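Local coordinates for ribosomal-protein-alanine acetyltransferase (PDB 3DNS) that probably transfers an acetyl group from acetyl-CoA to the N-terminus of a ribosomal protein, this chain being its N-terminal, GNAT-type domain, at residues Glu19-Ile24 against Ile32-Ile37; Phe46-Met51 against Asn85-Glu90; Ser59-Ile64 against Ser93-Val98; Phe102-Ile107 against Phe122-Asp127. All coordinates share one frame; numbering follows the deposited sequence.

Interaction 1 of 4, residues Glu19-Ile24 against Ile32-Ile37; sequences EREYLI and IGRIFI
Glu21 sends CG opposite its own backbone N (chi1 -170°) and stays extended, while Phe36 turns its ring back beside the backbone N (chi1 -60°), which sets the two side chains alongside each other, with Glu21 CD 3.5 Å from Phe36 CE1. The carboxylate also reaches the edge of the Arg34 guanidinium, but Glu21 OE2 to Arg34 NE is a long salt bridge at 3.9 Å; Arg34 has a firmer partner in Tyr54 OH. Leu23 CD1 lies over one guanidinium face. On the other side of the sheet, Tyr22 CE2 meets Ile37 CG1 at 3.9 Å. This antiparallel hairpin illustrates how a classic beta bulge is accommodated: Ile32 and Gly33 both face Ile24, whose O accepts from Ile32 N at 2.9 Å and only weakly from Gly33 N. Strands 10-14 and 46-53 flank the pair, helix 61-78 packs on Ile24, Ile32 and Ile35, and Gly57 of the second subunit touches Leu23 and Arg34.

Interaction 2 of 4, residues Phe46-Met51 against Asn85-Glu90; sequences FCMFRM and NIIVDE
Phe49 O is gripped twice from the opposite strand: Ile87 N donates to it over 2.8 Å, nearly straight at 169°, and the CA-H of Ile86 comes to the same oxygen at a CA to O distance of 3.3 Å. Asn85 O is used likewise, by Phe49 N and the CA-H of Met48. Phe49 then folds its ring into the position between its backbone N and carbonyl carbon (chi1 61°), where CZ lies 3.6 Å from Ile86 CD1; the two side chains run alongside and point the same way. Such parallel pairing is the core of a beta-alpha-beta unit, strand 46-53 passing through helix 61-78 to strand 83-89, and in the GNAT fold these are the central strands, which part toward their C-terminal ends to admit acetyl-CoA. Consistent with that, direct bonding stops at Met51 N to Ile87 O, and one step on a water bridges the strands, donating to Met51 O and accepting from Asp89 N. On the other face, Arg50 bends at chi3 (-79°), laying its guanidinium against Ile87: Arg50 NE is 3.7 Å from Ile87 CG2, and Ile87 CD1 lies over one guanidinium face, toward its rim. Its charge is met by Glu121. Asn85 OD1 meets the edge of the Phe46 ring, 3.4 Å from CE1, and accepts from Lys83, while Asn85 ND2 donates to Glu105.

Interaction 3 of 4, residues Ser59-Ile64 against Ser93-Val98; sequences SINTYI and STQPFV
The carboxamides of Asn61 and Gln95 meet with their planes 71° apart, and their side chains cross at about a right angle. Pro96 CG lies over one face of the Asn61 amide, 3.7 Å from Asn61 CG. Beyond the amide nitrogen stands Gln95 OE1, modelled 2.5 Å from Asn61 ND2, while Ser93 OG stands across the O-C-N opening of the amide, raised from its plane, about as near ND2 as OD1. The OG gives a weak hydrogen bond to Asn61 OD1, but that oxygen is modelled too close to its neighbour and the approach of Gln95 OE1 is unusually short, so the details of this polar corner are doubtful at both ends of the amide. With CG opposite the carbonyl carbon (chi1 -72°), the Asn61 amide is carried toward the start of the other helix. Gln95 comes to meet it with an extended chain, and its NE2 is held by Glu99. One turn further along helix 61-78 the contact becomes apolar, Ile64 CG2 touching Pro96 CG at 3.9 Å. Ile60 occupies the N-cap position of helix 61-78, its O accepting from Ile64 N in the first turn. The contact joins this opening turn to the beginning of the short helix 95-99 and the loop before it. Ile64 packs on Ile53 of strand 46-53, Phe97 stacks on Phe124 of strand 117-127, and Ile60 touches Ile30 of the second subunit.

Interaction 4 of 4, residues Phe102-Ile107 against Phe122-Asp127; sequences FAFEGI and FLFGMD
A beta hairpin with a classic bulge joins Phe102-Ile107 to Phe122-Asp127: Glu105 and Gly106 both face Leu123, shifting the antiparallel register by one residue. Leu123 O takes both donors, Glu105 N at 2.7 Å and Gly106 N at 3.2 Å. Beside the bulge, three rings cluster. Phe124 directs its edge at the face of Phe104, centroids 4.4 Å apart and planes at 52°, with CE1 over the ring centre; Phe104 in turn points its own edge at the face of Phe122, centroids 5.3 Å apart. At the other end Met126, a selenomethionine, bends at chi3 (-66°) so that CE sits 3.7 Å from the centroid of the Phe102 ring, a CH-pi contact squarely over its face. Glu105 OE1 passes 3.5 Å from Gly125 CA, and the carboxylate forms a salt bridge with Lys83. Both N-H groups at the bulge thus keep an acceptor, though Gly106 has the longer bond; aromatic edges meet faces on one side of the sheet, and on the other Lys83 probably balances the Glu105 charge.

In the fold
Three of the contacts share one mixed sheet. Interaction 2 lies at its middle: Phe36 O of interaction 1 is 2.8 Å from Arg50 N, and Val88 O is 2.8 Å from Phe122 N of interaction 4, probable hydrogen bonds that continue the sheet to either side. Interactions 1 and 4 therefore lie on opposite sides of the chain's centre, their centres about 19 Å apart. Interaction 3 sits between helices and reaches the sheet through Phe97, whose CZ is 3.7 Å from Met51 CE and CD1 3.7 Å from Phe124 CD2. GNAT relatives bind acetyl-CoA where the parallel strands part, near the helix matching 61-78; if this domain does likewise, interactions 2 and 3 probably border the site.

Interaction 1 of 4, residues Glu19-Ile24 against Ile32-Ile37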
loop_
_atom_site.group_PDB
_atom_site.type_symbol
_atom_site.label_atom_id
_atom_site.label_comp_id
_atom_site.label_asym_id
_atom_site.label_seq_id
_atom_site.Cartn_x
_atom_site.Cartn_y
_atom_site.Cartn_z
ATOM N N GLU A 19 20.008 -3.376 -2.817
ATOM C CA GLU A 19 20.463 -4.316 -1.816
ATOM C C GLU A 19 19.621 -4.272 -0.556
ATOM O O GLU A 19 19.246 -3.199 -0.113
ATOM C CB GLU A 19 21.899 -3.939 -1.411
ATOM C CG GLU A 19 22.461 -4.702 -0.207
ATOM C CD GLU A 19 22.787 -6.166 -0.522
ATOM O OE1 GLU A 19 21.852 -6.948 -0.871
ATOM O OE2 GLU A 19 23.985 -6.518 -0.412
ATOM N N ARG A 20 19.388 -5.448 0.037
ATOM C CA ARG A 20 18.755 -5.585 1.357
ATOM C C ARG A 20 17.325 -5.065 1.413
ATOM O O ARG A 20 16.829 -4.765 2.484
ATOM C CB ARG A 20 19.614 -4.955 2.467
ATOM C CG ARG A 20 20.844 -5.739 2.817
ATOM C CD ARG A 20 21.553 -5.083 3.983
ATOM N NE ARG A 20 22.796 -5.745 4.308
ATOM C CZ ARG A 20 23.378 -5.703 5.507
ATOM N NH1 ARG A 20 24.510 -6.354 5.689
ATOM N NH2 ARG A 20 22.840 -5.018 6.520
ATOM N N GLU A 21 16.651 -4.999 0.258
ATOM C CA GLU A 21 15.263 -4.553 0.212
ATOM C C GLU A 21 14.396 -5.598 -0.499
ATOM O O GLU A 21 14.762 -6.151 -1.563
ATOM C CB GLU A 21 15.138 -3.192 -0.450
ATOM C CG GLU A 21 13.775 -2.610 -0.308
ATOM C CD GLU A 21 13.644 -1.245 -1.030
ATOM O OE1 GLU A 21 14.509 -0.349 -0.887
ATOM O OE2 GLU A 21 12.641 -1.081 -1.718
ATOM N N TYR A 22 13.244 -5.870 0.085
ATOM C CA TYR A 22 12.337 -6.869 -0.479
ATOM C C TYR A 22 10.959 -6.316 -0.524
ATOM O O TYR A 22 10.525 -5.637 0.414
ATOM C CB TYR A 22 12.310 -8.149 0.352
ATOM C CG TYR A 22 13.636 -8.792 0.468
ATOM C CD1 TYR A 22 13.949 -9.906 -0.265
ATOM C CD2 TYR A 22 14.602 -8.264 1.352
ATOM C CE1 TYR A 22 15.215 -10.496 -0.150
ATOM C CE2 TYR A 22 15.803 -8.826 1.470
ATOM C CZ TYR A 22 16.130 -9.941 0.724
ATOM O OH TYR A 22 17.412 -10.456 0.878
ATOM N N LEU A 23 10.261 -6.666 -1.583
ATOM C CA LEU A 23 8.906 -6.204 -1.859
ATOM C C LEU A 23 7.937 -7.298 -1.440
ATOM O O LEU A 23 8.083 -8.472 -1.877
ATOM C CB LEU A 23 8.782 -5.958 -3.354
ATOM C CG LEU A 23 7.460 -5.419 -3.873
ATOM C CD1 LEU A 23 7.283 -3.947 -3.400
ATOM C CD2 LEU A 23 7.440 -5.502 -5.423
ATOM N N ILE A 24 6.934 -6.924 -0.638
ATOM C CA ILE A 24 5.810 -7.853 -0.333
ATOM C C ILE A 24 4.575 -7.478 -1.158
ATOM O O ILE A 24 4.139 -6.364 -1.130
ATOM C CB ILE A 24 5.403 -7.838 1.193
ATOM C CG1 ILE A 24 6.646 -7.762 2.088
ATOM C CG2 ILE A 24 4.408 -8.994 1.521
ATOM C CD1 ILE A 24 6.405 -7.342 3.586
ATOM N N ILE A 32 1.822 -4.809 -0.520
ATOM C CA ILE A 32 1.409 -4.816 0.886
ATOM C C ILE A 32 2.396 -3.962 1.691
ATOM O O ILE A 32 1.991 -3.155 2.537
ATOM C CB ILE A 32 1.387 -6.248 1.418
ATOM C CG1 ILE A 32 0.418 -7.109 0.593
ATOM C CG2 ILE A 32 1.028 -6.262 2.912
ATOM C CD1 ILE A 32 0.371 -8.500 0.995
ATOM N N GLY A 33 3.685 -4.156 1.432
ATOM C CA GLY A 33 4.756 -3.488 2.144
ATOM C C GLY A 33 6.129 -3.905 1.690
ATOM O O GLY A 33 6.311 -4.508 0.586
ATOM N N ARG A 34 7.109 -3.590 2.527
ATOM C CA ARG A 34 8.494 -3.866 2.166
ATOM C C ARG A 34 9.288 -4.311 3.375
ATOM O O ARG A 34 8.938 -4.004 4.490
ATOM C CB ARG A 34 9.147 -2.615 1.595
ATOM C CG ARG A 34 8.645 -2.199 0.276
ATOM C CD ARG A 34 9.224 -0.868 -0.126
ATOM N NE ARG A 34 8.823 -0.595 -1.507
ATOM C CZ ARG A 34 7.599 -0.220 -1.830
ATOM N NH1 ARG A 34 7.280 0.004 -3.092
ATOM N NH2 ARG A 34 6.690 -0.049 -0.869
ATOM N N ILE A 35 10.313 -5.100 3.138
ATOM C CA ILE A 35 11.211 -5.539 4.190
ATOM C C ILE A 35 12.537 -4.907 3.873
ATOM O O ILE A 35 12.949 -4.906 2.709
ATOM C CB ILE A 35 11.299 -7.089 4.241
ATOM C CG1 ILE A 35 10.074 -7.673 4.972
ATOM C CG2 ILE A 35 12.580 -7.561 4.939
ATOM C CD1 ILE A 35 9.858 -9.163 4.667
ATOM N N PHE A 36 13.192 -4.352 4.908
ATOM C CA PHE A 36 14.497 -3.748 4.789
ATOM C C PHE A 36 15.415 -4.411 5.759
ATOM O O PHE A 36 15.191 -4.324 6.963
ATOM C CB PHE A 36 14.433 -2.235 5.141
ATOM C CG PHE A 36 13.525 -1.455 4.277
ATOM C CD1 PHE A 36 13.972 -0.889 3.098
ATOM C CD2 PHE A 36 12.199 -1.333 4.594
ATOM C CE1 PHE A 36 13.102 -0.162 2.263
ATOM C CE2 PHE A 36 11.356 -0.611 3.788
ATOM C CZ PHE A 36 11.805 -0.028 2.622
ATOM N N ILE A 37 16.480 -5.032 5.272
ATOM C CA ILE A 37 17.469 -5.642 6.187
ATOM C C ILE A 37 18.342 -4.521 6.784
ATOM O O ILE A 37 18.936 -3.756 6.061
ATOM C CB ILE A 37 18.347 -6.720 5.510
ATOM C CG1 ILE A 37 17.470 -7.802 4.816
ATOM C CG2 ILE A 37 19.322 -7.359 6.530
ATOM C CD1 ILE A 37 16.631 -8.572 5.754
HETATM O O HOH W 1 21.469 -2.430 5.810
HETATM O O HOH W 2 17.969 -2.071 4.171
#

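Interaction 2 of 4, residues Phe46-Met51 against Asn85-Glu90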
loop_
_atom_site.group_PDB
_atom_site.type_symbol
_atom_site.label_atom_id
_atom_site.label_comp_id
_atom_site.label_asym_id
_atom_site.label_seq_id
_atom_site.Cartn_x
_atom_site.Cartn_y
_atom_site.Cartn_z
ATOM N N PHE A 46 22.853 -13.691 12.959
ATOM C CA PHE A 46 21.885 -12.695 13.467
ATOM C C PHE A 46 21.362 -11.898 12.278
ATOM O O PHE A 46 22.131 -11.491 11.411
ATOM C CB PHE A 46 22.562 -11.792 14.505
ATOM C CG PHE A 46 21.707 -10.600 14.965
ATOM C CD1 PHE A 46 20.600 -10.795 15.763
ATOM C CD2 PHE A 46 22.017 -9.326 14.575
ATOM C CE1 PHE A 46 19.794 -9.767 16.160
ATOM C CE2 PHE A 46 21.222 -8.258 14.972
ATOM C CZ PHE A 46 20.103 -8.483 15.779
ATOM N N CYS A 47 20.051 -11.728 12.203
ATOM C CA CYS A 47 19.434 -10.905 11.182
ATOM C C CYS A 47 18.383 -10.055 11.821
ATOM O O CYS A 47 17.491 -10.608 12.463
ATOM C CB CYS A 47 18.753 -11.754 10.093
ATOM S SG CYS A 47 18.018 -10.731 8.791
HETATM N N MSE A 48 18.467 -8.724 11.620
HETATM C CA MSE A 48 17.485 -7.744 12.127
HETATM C C MSE A 48 16.984 -6.981 10.930
HETATM O O MSE A 48 17.794 -6.507 10.152
HETATM C CB MSE A 48 18.079 -6.742 13.138
HETATM C CG MSE A 48 17.125 -5.653 13.544
HETATM SE SE MSE A 48 17.585 -4.881 15.312
HETATM C CE MSE A 48 19.302 -4.149 14.744
ATOM N N PHE A 49 15.663 -6.913 10.776
ATOM C CA PHE A 49 15.053 -6.128 9.692
ATOM C C PHE A 49 13.888 -5.274 10.128
ATOM O O PHE A 49 13.265 -5.508 11.183
ATOM C CB PHE A 49 14.627 -6.990 8.530
ATOM C CG PHE A 49 13.604 -8.039 8.847
ATOM C CD1 PHE A 49 12.279 -7.795 8.662
ATOM C CD2 PHE A 49 13.988 -9.307 9.245
ATOM C CE1 PHE A 49 11.335 -8.794 8.882
ATOM C CE2 PHE A 49 13.044 -10.299 9.466
ATOM C CZ PHE A 49 11.709 -10.013 9.288
ATOM N N ARG A 50 13.614 -4.267 9.295
ATOM C CA ARG A 50 12.462 -3.380 9.451
ATOM C C ARG A 50 11.371 -3.784 8.454
ATOM O O ARG A 50 11.661 -3.933 7.260
ATOM C CB ARG A 50 12.851 -1.923 9.224
ATOM C CG ARG A 50 11.665 -0.977 9.334
ATOM C CD ARG A 50 12.114 0.469 9.385
ATOM N NE ARG A 50 12.603 0.873 10.720
ATOM C CZ ARG A 50 13.881 1.076 11.010
ATOM N NH1 ARG A 50 14.814 0.866 10.099
ATOM N NH2 ARG A 50 14.243 1.472 12.208
HETATM N N MSE A 51 10.146 -4.008 8.941
HETATM C CA MSE A 51 9.050 -4.363 8.047
HETATM C C MSE A 51 8.044 -3.232 7.996
HETATM O O MSE A 51 7.508 -2.849 8.993
HETATM C CB MSE A 51 8.358 -5.621 8.470
HETATM C CG MSE A 51 7.251 -6.040 7.497
HETATM SE SE MSE A 51 6.490 -7.851 7.936
HETATM C CE MSE A 51 5.516 -7.314 9.525
ATOM N N ASN A 85 15.457 -10.496 14.640
ATOM C CA ASN A 85 14.701 -9.350 15.168
ATOM C C ASN A 85 13.977 -8.548 14.078
ATOM O O ASN A 85 14.462 -8.393 12.992
ATOM C CB ASN A 85 15.596 -8.388 15.942
ATOM C CG ASN A 85 15.885 -8.885 17.305
ATOM O OD1 ASN A 85 16.666 -9.830 17.463
ATOM N ND2 ASN A 85 15.205 -8.314 18.304
ATOM N N ILE A 86 12.804 -8.053 14.435
ATOM C CA ILE A 86 11.885 -7.331 13.533
ATOM C C ILE A 86 11.497 -5.997 14.214
ATOM O O ILE A 86 11.081 -5.952 15.369
ATOM C CB ILE A 86 10.637 -8.094 13.216
ATOM C CG1 ILE A 86 11.001 -9.549 12.822
ATOM C CG2 ILE A 86 9.887 -7.323 12.089
ATOM C CD1 ILE A 86 9.804 -10.532 12.303
ATOM N N ILE A 87 11.730 -4.920 13.470
ATOM C CA ILE A 87 11.370 -3.561 13.831
ATOM C C ILE A 87 10.163 -3.218 12.990
ATOM O O ILE A 87 10.199 -3.297 11.744
ATOM C CB ILE A 87 12.492 -2.583 13.417
ATOM C CG1 ILE A 87 13.844 -2.977 14.033
ATOM C CG2 ILE A 87 12.088 -1.158 13.775
ATOM C CD1 ILE A 87 15.006 -2.182 13.570
ATOM N N VAL A 88 9.100 -2.802 13.665
ATOM C CA VAL A 88 7.838 -2.400 13.026
ATOM C C VAL A 88 7.250 -1.186 13.726
ATOM O O VAL A 88 7.380 -1.012 14.948
ATOM C CB VAL A 88 6.735 -3.501 13.060
ATOM C CG1 VAL A 88 7.054 -4.615 12.151
ATOM C CG2 VAL A 88 6.512 -4.039 14.458
ATOM N N ASP A 89 6.642 -0.332 12.933
ATOM C CA ASP A 89 5.876 0.811 13.412
ATOM C C ASP A 89 4.812 0.274 14.338
ATOM O O ASP A 89 4.239 -0.793 14.070
ATOM C CB ASP A 89 5.282 1.532 12.182
ATOM C CG ASP A 89 4.358 2.630 12.523
ATOM O OD1 ASP A 89 3.756 2.571 13.605
ATOM O OD2 ASP A 89 4.256 3.568 11.707
ATOM N N GLU A 90 4.547 0.993 15.434
ATOM C CA GLU A 90 3.618 0.503 16.398
ATOM C C GLU A 90 2.182 0.469 15.853
ATOM O O GLU A 90 1.342 -0.218 16.424
ATOM C CB GLU A 90 3.666 1.326 17.696
ATOM C CG GLU A 90 4.865 1.013 18.587
ATOM C CD GLU A 90 4.723 1.576 19.963
ATOM O OE1 GLU A 90 3.635 2.075 20.320
ATOM O OE2 GLU A 90 5.708 1.525 20.708
HETATM O O HOH W 3 6.777 -0.678 10.266
#

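Interaction 3 of 4, residues Ser59-Ile64 against Ser93-Val98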
loop_
_atom_site.group_PDB
_atom_site.type_symbol
_atom_site.label_atom_id
_atom_site.label_comp_id
_atom_site.label_asym_id
_atom_site.label_seq_id
_atom_site.Cartn_x
_atom_site.Cartn_y
_atom_site.Cartn_z
ATOM N N SER A 59 -8.521 -5.314 8.347
ATOM C CA SER A 59 -7.631 -6.263 9.026
ATOM C C SER A 59 -6.986 -7.124 7.958
ATOM O O SER A 59 -7.661 -7.602 7.078
ATOM C CB SER A 59 -8.366 -7.156 10.019
ATOM O OG SER A 59 -7.431 -7.939 10.757
ATOM N N ILE A 60 -5.668 -7.296 8.023
ATOM C CA ILE A 60 -4.984 -8.250 7.140
ATOM C C ILE A 60 -4.123 -9.141 7.994
ATOM O O ILE A 60 -3.104 -9.642 7.521
ATOM C CB ILE A 60 -4.139 -7.539 6.114
ATOM C CG1 ILE A 60 -3.133 -6.636 6.832
ATOM C CG2 ILE A 60 -5.032 -6.729 5.162
ATOM C CD1 ILE A 60 -1.929 -6.195 5.979
ATOM N N ASN A 61 -4.522 -9.363 9.258
ATOM C CA ASN A 61 -3.672 -10.164 10.164
ATOM C C ASN A 61 -3.319 -11.539 9.612
ATOM O O ASN A 61 -2.191 -11.928 9.733
ATOM C CB ASN A 61 -4.203 -10.198 11.595
ATOM C CG ASN A 61 -4.017 -8.836 12.297
ATOM O OD1 ASN A 61 -3.203 -8.006 11.874
ATOM N ND2 ASN A 61 -4.775 -8.600 13.320
ATOM N N THR A 62 -4.233 -12.220 8.923
ATOM C CA THR A 62 -3.926 -13.528 8.383
ATOM C C THR A 62 -2.754 -13.391 7.403
ATOM O O THR A 62 -1.933 -14.296 7.281
ATOM C CB THR A 62 -5.138 -14.184 7.602
ATOM O OG1 THR A 62 -6.324 -14.175 8.397
ATOM C CG2 THR A 62 -4.831 -15.612 7.224
ATOM N N TYR A 63 -2.702 -12.273 6.682
ATOM C CA TYR A 63 -1.659 -12.052 5.654
ATOM C C TYR A 63 -0.331 -11.747 6.302
ATOM O O TYR A 63 0.695 -12.303 5.939
ATOM C CB TYR A 63 -2.064 -10.940 4.664
ATOM C CG TYR A 63 -2.890 -11.433 3.490
ATOM C CD1 TYR A 63 -4.062 -12.175 3.680
ATOM C CD2 TYR A 63 -2.484 -11.174 2.172
ATOM C CE1 TYR A 63 -4.844 -12.633 2.560
ATOM C CE2 TYR A 63 -3.232 -11.617 1.072
ATOM C CZ TYR A 63 -4.405 -12.346 1.269
ATOM O OH TYR A 63 -5.094 -12.754 0.153
ATOM N N ILE A 64 -0.351 -10.870 7.298
ATOM C CA ILE A 64 0.860 -10.569 8.060
ATOM C C ILE A 64 1.465 -11.828 8.654
ATOM O O ILE A 64 2.665 -12.019 8.583
ATOM C CB ILE A 64 0.574 -9.531 9.130
ATOM C CG1 ILE A 64 0.046 -8.220 8.492
ATOM C CG2 ILE A 64 1.817 -9.208 9.949
ATOM C CD1 ILE A 64 0.756 -7.884 7.245
ATOM N N SER A 93 -0.329 -4.237 13.299
ATOM C CA SER A 93 -1.060 -5.091 14.238
ATOM C C SER A 93 -0.107 -6.062 14.919
ATOM O O SER A 93 0.537 -6.871 14.244
ATOM C CB SER A 93 -2.113 -5.863 13.459
ATOM O OG SER A 93 -2.780 -6.782 14.290
ATOM N N THR A 94 -0.003 -5.982 16.246
ATOM C CA THR A 94 0.994 -6.782 16.992
ATOM C C THR A 94 0.502 -8.216 17.268
ATOM O O THR A 94 1.249 -9.115 17.725
ATOM C CB THR A 94 1.379 -6.090 18.327
ATOM O OG1 THR A 94 0.281 -6.142 19.235
ATOM C CG2 THR A 94 1.748 -4.636 18.113
ATOM N N GLN A 95 -0.773 -8.424 16.993
ATOM C CA GLN A 95 -1.435 -9.700 17.204
ATOM C C GLN A 95 -0.759 -10.850 16.451
ATOM O O GLN A 95 -0.466 -11.906 17.051
ATOM C CB GLN A 95 -2.899 -9.523 16.814
ATOM C CG GLN A 95 -3.650 -10.770 16.452
ATOM C CD GLN A 95 -5.086 -10.460 16.105
ATOM O OE1 GLN A 95 -5.391 -9.339 15.676
ATOM N NE2 GLN A 95 -5.989 -11.439 16.287
ATOM N N PRO A 96 -0.471 -10.658 15.142
ATOM C CA PRO A 96 0.157 -11.745 14.424
ATOM C C PRO A 96 1.485 -12.150 15.055
ATOM O O PRO A 96 1.808 -13.319 15.094
ATOM C CB PRO A 96 0.380 -11.176 13.010
ATOM C CG PRO A 96 -0.562 -10.042 12.888
ATOM C CD PRO A 96 -0.656 -9.480 14.283
ATOM N N PHE A 97 2.251 -11.185 15.549
ATOM C CA PHE A 97 3.561 -11.477 16.130
ATOM C C PHE A 97 3.425 -12.312 17.393
ATOM O O PHE A 97 4.177 -13.284 17.634
ATOM C CB PHE A 97 4.286 -10.199 16.492
ATOM C CG PHE A 97 4.761 -9.438 15.326
ATOM C CD1 PHE A 97 6.028 -9.657 14.823
ATOM C CD2 PHE A 97 3.931 -8.464 14.730
ATOM C CE1 PHE A 97 6.465 -8.952 13.709
ATOM C CE2 PHE A 97 4.353 -7.773 13.641
ATOM C CZ PHE A 97 5.638 -8.000 13.128
ATOM N N VAL A 98 2.496 -11.917 18.239
ATOM C CA VAL A 98 2.308 -12.608 19.522
ATOM C C VAL A 98 1.763 -14.039 19.270
ATOM O O VAL A 98 2.170 -15.006 19.922
ATOM C CB VAL A 98 1.441 -11.711 20.497
ATOM C CG1 VAL A 98 1.174 -12.377 21.846
ATOM C CG2 VAL A 98 2.167 -10.365 20.718
#

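Interaction 4 of 4, residues Phe102-Ile107 against Phe122-Asp127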
loop_
_atom_site.group_PDB
_atom_site.type_symbol
_atom_site.label_atom_id
_atom_site.label_comp_id
_atom_site.label_asym_id
_atom_site.label_seq_id
_atom_site.Cartn_x
_atom_site.Cartn_y
_atom_site.Cartn_z
ATOM N N PHE A 102 6.572 -14.668 18.795
ATOM C CA PHE A 102 7.651 -13.676 18.939
ATOM C C PHE A 102 7.622 -13.036 20.306
ATOM O O PHE A 102 6.558 -12.758 20.827
ATOM C CB PHE A 102 7.519 -12.525 17.957
ATOM C CG PHE A 102 7.799 -12.877 16.551
ATOM C CD1 PHE A 102 9.049 -12.660 16.013
ATOM C CD2 PHE A 102 6.801 -13.367 15.742
ATOM C CE1 PHE A 102 9.339 -12.990 14.721
ATOM C CE2 PHE A 102 7.076 -13.680 14.382
ATOM C CZ PHE A 102 8.355 -13.471 13.897
ATOM N N ALA A 103 8.806 -12.761 20.841
ATOM C CA ALA A 103 8.963 -11.940 22.055
ATOM C C ALA A 103 9.004 -10.424 21.708
ATOM O O ALA A 103 9.564 -10.002 20.704
ATOM C CB ALA A 103 10.252 -12.373 22.817
ATOM N N PHE A 104 8.396 -9.607 22.564
ATOM C CA PHE A 104 8.605 -8.162 22.548
ATOM C C PHE A 104 9.946 -7.899 23.217
ATOM O O PHE A 104 10.088 -8.164 24.411
ATOM C CB PHE A 104 7.517 -7.476 23.402
ATOM C CG PHE A 104 6.200 -7.254 22.676
ATOM C CD1 PHE A 104 5.955 -6.066 21.994
ATOM C CD2 PHE A 104 5.186 -8.202 22.721
ATOM C CE1 PHE A 104 4.706 -5.807 21.391
ATOM C CE2 PHE A 104 3.929 -7.951 22.077
ATOM C CZ PHE A 104 3.714 -6.746 21.430
ATOM N N GLU A 105 10.936 -7.424 22.480
ATOM C CA GLU A 105 12.260 -7.246 23.053
ATOM C C GLU A 105 12.529 -5.809 23.418
ATOM O O GLU A 105 13.391 -5.534 24.227
ATOM C CB GLU A 105 13.351 -7.851 22.162
ATOM C CG GLU A 105 13.156 -9.358 22.070
ATOM C CD GLU A 105 14.308 -10.130 21.459
ATOM O OE1 GLU A 105 14.213 -11.367 21.521
ATOM O OE2 GLU A 105 15.289 -9.546 20.951
ATOM N N GLY A 106 11.744 -4.915 22.877
ATOM C CA GLY A 106 11.790 -3.488 23.279
ATOM C C GLY A 106 10.917 -2.546 22.472
ATOM O O GLY A 106 10.175 -2.977 21.612
ATOM N N ILE A 107 10.985 -1.259 22.813
ATOM C CA ILE A 107 10.240 -0.227 22.120
ATOM C C ILE A 107 11.249 0.861 21.841
ATOM O O ILE A 107 11.921 1.397 22.741
ATOM C CB ILE A 107 9.065 0.330 22.958
ATOM C CG1 ILE A 107 7.982 -0.738 23.151
ATOM C CG2 ILE A 107 8.405 1.572 22.293
ATOM C CD1 ILE A 107 7.193 -0.477 24.370
ATOM N N PHE A 122 8.105 -0.973 17.626
ATOM C CA PHE A 122 8.308 -2.206 18.393
ATOM C C PHE A 122 9.467 -2.971 17.914
ATOM O O PHE A 122 9.736 -2.990 16.705
ATOM C CB PHE A 122 7.121 -3.150 18.288
ATOM C CG PHE A 122 5.925 -2.676 18.996
ATOM C CD1 PHE A 122 5.981 -2.381 20.367
ATOM C CD2 PHE A 122 4.732 -2.583 18.350
ATOM C CE1 PHE A 122 4.842 -1.966 21.052
ATOM C CE2 PHE A 122 3.610 -2.195 19.015
ATOM C CZ PHE A 122 3.651 -1.865 20.363
ATOM N N LEU A 123 10.147 -3.635 18.861
ATOM C CA LEU A 123 11.208 -4.570 18.528
ATOM C C LEU A 123 10.746 -5.940 18.968
ATOM O O LEU A 123 10.567 -6.183 20.163
ATOM C CB LEU A 123 12.557 -4.147 19.188
ATOM C CG LEU A 123 13.801 -4.997 18.869
ATOM C CD1 LEU A 123 14.227 -4.849 17.383
ATOM C CD2 LEU A 123 15.019 -4.695 19.852
ATOM N N PHE A 124 10.553 -6.834 17.990
ATOM C CA PHE A 124 10.190 -8.241 18.244
ATOM C C PHE A 124 11.355 -9.187 18.018
ATOM O O PHE A 124 12.156 -8.946 17.162
ATOM C CB PHE A 124 9.057 -8.640 17.326
ATOM C CG PHE A 124 7.789 -8.002 17.660
ATOM C CD1 PHE A 124 7.016 -8.495 18.682
ATOM C CD2 PHE A 124 7.311 -6.956 16.927
ATOM C CE1 PHE A 124 5.817 -7.889 19.008
ATOM C CE2 PHE A 124 6.090 -6.356 17.260
ATOM C CZ PHE A 124 5.362 -6.825 18.295
ATOM N N GLY A 125 11.435 -10.302 18.736
ATOM C CA GLY A 125 12.518 -11.238 18.472
ATOM C C GLY A 125 12.056 -12.680 18.493
ATOM O O GLY A 125 11.056 -13.008 19.149
HETATM N N MSE A 126 12.766 -13.525 17.733
HETATM C CA MSE A 126 12.541 -14.961 17.733
HETATM C C MSE A 126 13.842 -15.666 17.413
HETATM O O MSE A 126 14.552 -15.292 16.494
HETATM C CB MSE A 126 11.467 -15.349 16.698
HETATM C CG MSE A 126 11.280 -16.823 16.544
HETATM SE SE MSE A 126 9.773 -17.325 15.392
HETATM C CE MSE A 126 8.270 -16.666 16.452
ATOM N N ASP A 127 14.143 -16.695 18.174
ATOM C CA ASP A 127 15.290 -17.561 17.856
ATOM C C ASP A 127 14.875 -18.907 17.244
ATOM O O ASP A 127 13.680 -19.254 17.243
ATOM C CB ASP A 127 16.273 -17.669 19.031
ATOM C CG ASP A 127 15.743 -18.421 20.179
ATOM O OD1 ASP A 127 14.749 -19.165 20.070
ATOM O OD2 ASP A 127 16.343 -18.262 21.243
#